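Long-range contact in glucokinase (Enterococcus faecalis, PDB 2QM1), which probably phosphorylates glucose with ATP as a ROK-family glucokinase, and carries bound zinc and magnesium ions: residues G209-K214 against D236-M241. Residues are numbered along the deposited sequence; the frame is centred on the assembly and turned at random. Where two conformers were deposited one is given.
Sequences GDSELK and DHFALM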
ATOM      1  N   GLY B 209      -5.336  40.207  -7.053  1.00 60.63           N
ATOM      2  CA  GLY B 209      -6.731  40.697  -7.002  1.00 59.15           C
ATOM      3  C   GLY B 209      -7.246  40.774  -5.573  1.00 58.19           C
ATOM      4  O   GLY B 209      -6.447  40.751  -4.625  1.00 58.27           O
ATOM      5  N   ASP B 210      -8.557  40.904  -5.401  0.50 57.68           N
ATOM      6  CA  ASP B 210      -9.141  40.691  -4.075  0.50 56.91           C
ATOM      7  C   ASP B 210     -10.464  39.953  -4.101  0.50 56.41           C
ATOM      8  O   ASP B 210     -11.221  39.984  -5.078  0.50 56.59           O
ATOM      9  CB  ASP B 210      -9.236  41.959  -3.211  0.50 56.76           C
ATOM     10  CG  ASP B 210      -9.377  41.631  -1.717  0.50 56.13           C
ATOM     11  OD1 ASP B 210      -8.442  41.046  -1.132  0.50 53.23           O
ATOM     12  OD2 ASP B 210     -10.432  41.952  -1.127  0.50 57.28           O
ATOM     13  N   SER B 211     -10.718  39.312  -2.971  1.00 55.72           N
ATOM     14  CA  SER B 211     -11.810  38.403  -2.806  1.00 54.09           C
ATOM     15  C   SER B 211     -12.168  38.357  -1.323  1.00 52.83           C
ATOM     16  O   SER B 211     -11.355  38.690  -0.475  1.00 52.06           O
ATOM     17  CB  SER B 211     -11.365  37.032  -3.310  1.00 53.98           C
ATOM     18  OG  SER B 211     -10.441  36.381  -2.436  1.00 54.46           O
ATOM     19  N   GLU B 212     -13.378  37.926  -1.005  1.00 51.68           N
ATOM     20  CA  GLU B 212     -13.727  37.778   0.388  1.00 50.96           C
ATOM     21  C   GLU B 212     -12.832  36.796   1.131  1.00 49.25           C
ATOM     22  O   GLU B 212     -12.538  37.013   2.319  1.00 49.98           O
ATOM     23  CB  GLU B 212     -15.200  37.419   0.584  1.00 51.99           C
ATOM     24  CG  GLU B 212     -15.757  38.020   1.883  1.00 54.67           C
ATOM     25  CD  GLU B 212     -17.260  38.198   1.867  1.00 60.41           C
ATOM     26  OE1 GLU B 212     -17.969  37.164   1.908  1.00 64.55           O
ATOM     27  OE2 GLU B 212     -17.732  39.361   1.827  1.00 61.09           O
ATOM     28  N   LEU B 213     -12.407  35.730   0.445  1.00 46.67           N
ATOM     29  CA  LEU B 213     -11.561  34.727   1.063  1.00 43.88           C
ATOM     30  C   LEU B 213     -10.152  35.267   1.362  1.00 43.09           C
ATOM     31  O   LEU B 213      -9.601  35.014   2.444  1.00 42.93           O
ATOM     32  CB  LEU B 213     -11.459  33.431   0.230  1.00 44.16           C
ATOM     33  CG  LEU B 213     -10.466  32.401   0.834  1.00 42.91           C
ATOM     34  CD1 LEU B 213     -10.806  32.074   2.277  1.00 42.32           C
ATOM     35  CD2 LEU B 213     -10.287  31.119   0.037  1.00 42.72           C
ATOM     36  N   LYS B 214      -9.572  35.967   0.396  1.00 40.77           N
ATOM     37  CA  LYS B 214      -8.225  36.469   0.548  1.00 41.64           C
ATOM     38  C   LYS B 214      -8.163  37.449   1.744  1.00 41.32           C
ATOM     39  O   LYS B 214      -7.259  37.361   2.571  1.00 40.47           O
ATOM     40  CB  LYS B 214      -7.748  37.149  -0.739  1.00 41.37           C
ATOM     41  CG  LYS B 214      -6.319  37.706  -0.639  1.00 43.41           C
ATOM     42  CD  LYS B 214      -6.100  38.845  -1.576  1.00 41.60           C
ATOM     43  CE  LYS B 214      -5.073  39.849  -1.067  1.00 47.95           C
ATOM     44  NZ  LYS B 214      -3.698  39.321  -0.845  1.00 46.86           N
ATOM     45  N   ASP B 236     -15.228  32.369  -6.277  1.00 53.75           N
ATOM     46  CA  ASP B 236     -14.122  33.174  -5.734  1.00 52.78           C
ATOM     47  C   ASP B 236     -12.792  32.714  -6.323  1.00 52.50           C
ATOM     48  O   ASP B 236     -12.314  31.593  -6.031  1.00 51.86           O
ATOM     49  CB  ASP B 236     -14.102  33.045  -4.195  1.00 52.83           C
ATOM     50  CG  ASP B 236     -13.073  33.953  -3.511  1.00 53.54           C
ATOM     51  OD1 ASP B 236     -13.322  34.366  -2.346  1.00 53.22           O
ATOM     52  OD2 ASP B 236     -12.016  34.237  -4.108  1.00 53.24           O
ATOM     53  N   HIS B 237     -12.203  33.584  -7.152  1.00 51.75           N
ATOM     54  CA  HIS B 237     -11.015  33.234  -7.921  1.00 51.55           C
ATOM     55  C   HIS B 237      -9.835  32.837  -6.993  1.00 50.58           C
ATOM     56  O   HIS B 237      -9.006  32.012  -7.359  1.00 51.03           O
ATOM     57  CB  HIS B 237     -10.615  34.378  -8.858  1.00 51.91           C
ATOM     58  CG  HIS B 237     -11.512  34.561 -10.051  1.00 54.69           C
ATOM     59  ND1 HIS B 237     -12.799  34.073 -10.118  1.00 58.07           N
ATOM     60  CD2 HIS B 237     -11.313  35.237 -11.210  1.00 57.82           C
ATOM     61  CE1 HIS B 237     -13.342  34.408 -11.276  1.00 58.65           C
ATOM     62  NE2 HIS B 237     -12.459  35.115 -11.959  1.00 58.84           N
ATOM     63  N   PHE B 238      -9.798  33.387  -5.778  1.00 48.77           N
ATOM     64  CA  PHE B 238      -8.760  33.008  -4.842  1.00 47.41           C
ATOM     65  C   PHE B 238      -9.033  31.646  -4.230  1.00 47.42           C
ATOM     66  O   PHE B 238      -8.155  30.799  -4.224  1.00 47.77           O
ATOM     67  CB  PHE B 238      -8.501  34.071  -3.747  1.00 46.92           C
ATOM     68  CG  PHE B 238      -7.338  33.716  -2.832  1.00 44.22           C
ATOM     69  CD1 PHE B 238      -6.051  33.531  -3.358  1.00 43.03           C
ATOM     70  CD2 PHE B 238      -7.530  33.564  -1.460  1.00 43.56           C
ATOM     71  CE1 PHE B 238      -4.973  33.181  -2.552  1.00 41.47           C
ATOM     72  CE2 PHE B 238      -6.467  33.231  -0.625  1.00 40.87           C
ATOM     73  CZ  PHE B 238      -5.170  33.032  -1.173  1.00 45.01           C
ATOM     74  N   ALA B 239     -10.236  31.441  -3.705  1.00 47.16           N
ATOM     75  CA  ALA B 239     -10.648  30.121  -3.241  1.00 46.84           C
ATOM     76  C   ALA B 239     -10.391  29.018  -4.265  1.00 46.72           C
ATOM     77  O   ALA B 239     -10.112  27.876  -3.906  1.00 46.95           O
ATOM     78  CB  ALA B 239     -12.085  30.131  -2.828  1.00 46.08           C
ATOM     79  N   LEU B 240     -10.478  29.366  -5.540  1.00 46.65           N
ATOM     80  CA  LEU B 240     -10.337  28.385  -6.620  1.00 46.68           C
ATOM     81  C   LEU B 240      -8.867  28.019  -6.830  1.00 46.69           C
ATOM     82  O   LEU B 240      -8.555  26.895  -7.236  1.00 46.56           O
ATOM     83  CB  LEU B 240     -10.943  28.929  -7.933  1.00 47.16           C
ATOM     84  CG  LEU B 240     -12.474  28.949  -8.015  1.00 46.97           C
ATOM     85  CD1 LEU B 240     -12.994  29.874  -9.128  1.00 49.55           C
ATOM     86  CD2 LEU B 240     -12.979  27.494  -8.161  1.00 49.02           C
HETATM   87  N   MSE B 241      -7.989  28.991  -6.590  1.00 46.50           N
HETATM   88  CA  MSE B 241      -6.546  28.784  -6.626  1.00 48.03           C
HETATM   89  C   MSE B 241      -6.112  27.872  -5.468  1.00 46.29           C
HETATM   90  O   MSE B 241      -5.300  26.965  -5.689  1.00 46.01           O
HETATM   91  CB  MSE B 241      -5.822  30.132  -6.575  1.00 48.04           C
HETATM   92  CG  MSE B 241      -4.326  30.103  -6.905  1.00 50.29           C
HETATM   93 SE   MSE B 241      -3.424  31.836  -6.609  0.55 55.71          SE
HETATM   94  CE  MSE B 241      -3.872  32.558  -8.354  1.00 44.85           C
TER
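Ser211 and Asp236, the N-cap residues of helices 212-218 and 237-261, face each other with their CA atoms 6.4 Å apart, and the same spacing recurs between Leu213 and Ala239, so the first turns of the two helices lie against each other. How one carboxylate can serve both starts is seen at Asp236. With CG anti to the backbone N (chi1 -174°), its OD2 turns back over its own first turn, accepting from Phe238 N at 2.9 Å on the anti side, 21° out of the carboxylate plane, and more weakly from Ala239 N. Its OD1 reaches across to the other helix and takes the N-H of Leu213 at 3.2 Å, nearly along the C-O axis. The N-H groups of two helix starts thus converge on a single side chain, which would probably favour its ionised form. Ser211 caps its own helix by accepting from Lys214 N at 3.0 Å through OG, which also sits 3.1 Å from Asp236 OD2 and rests against Phe238 CB. Both helices belong to the run of helices, 188-191 to 237-261, that comes between strands 155-156 and 265-269 of a ROK-family protein of the actin-like ATPase clan, away from the bound metals; helix 225-233 joins the packing, its Phe231 touching Glu212, Asp236 and Ala239. Beside the polar centre, Leu213 lays CD2 tightly against Ala239, 3.4 Å from its CA, and meets Phe238 CD2 through CG, the two side chains crossing at about a right angle. CG of Lys214 lies over one face of the Phe238 ring, and its CB comes to 3.7 Å from Phe238 CD2. Beyond this aliphatic stem the lysine chain bends at its last torsion, and its NZ forms a salt bridge with Asp218; Phe207 meets the Phe238 ring with the planes at about 45°.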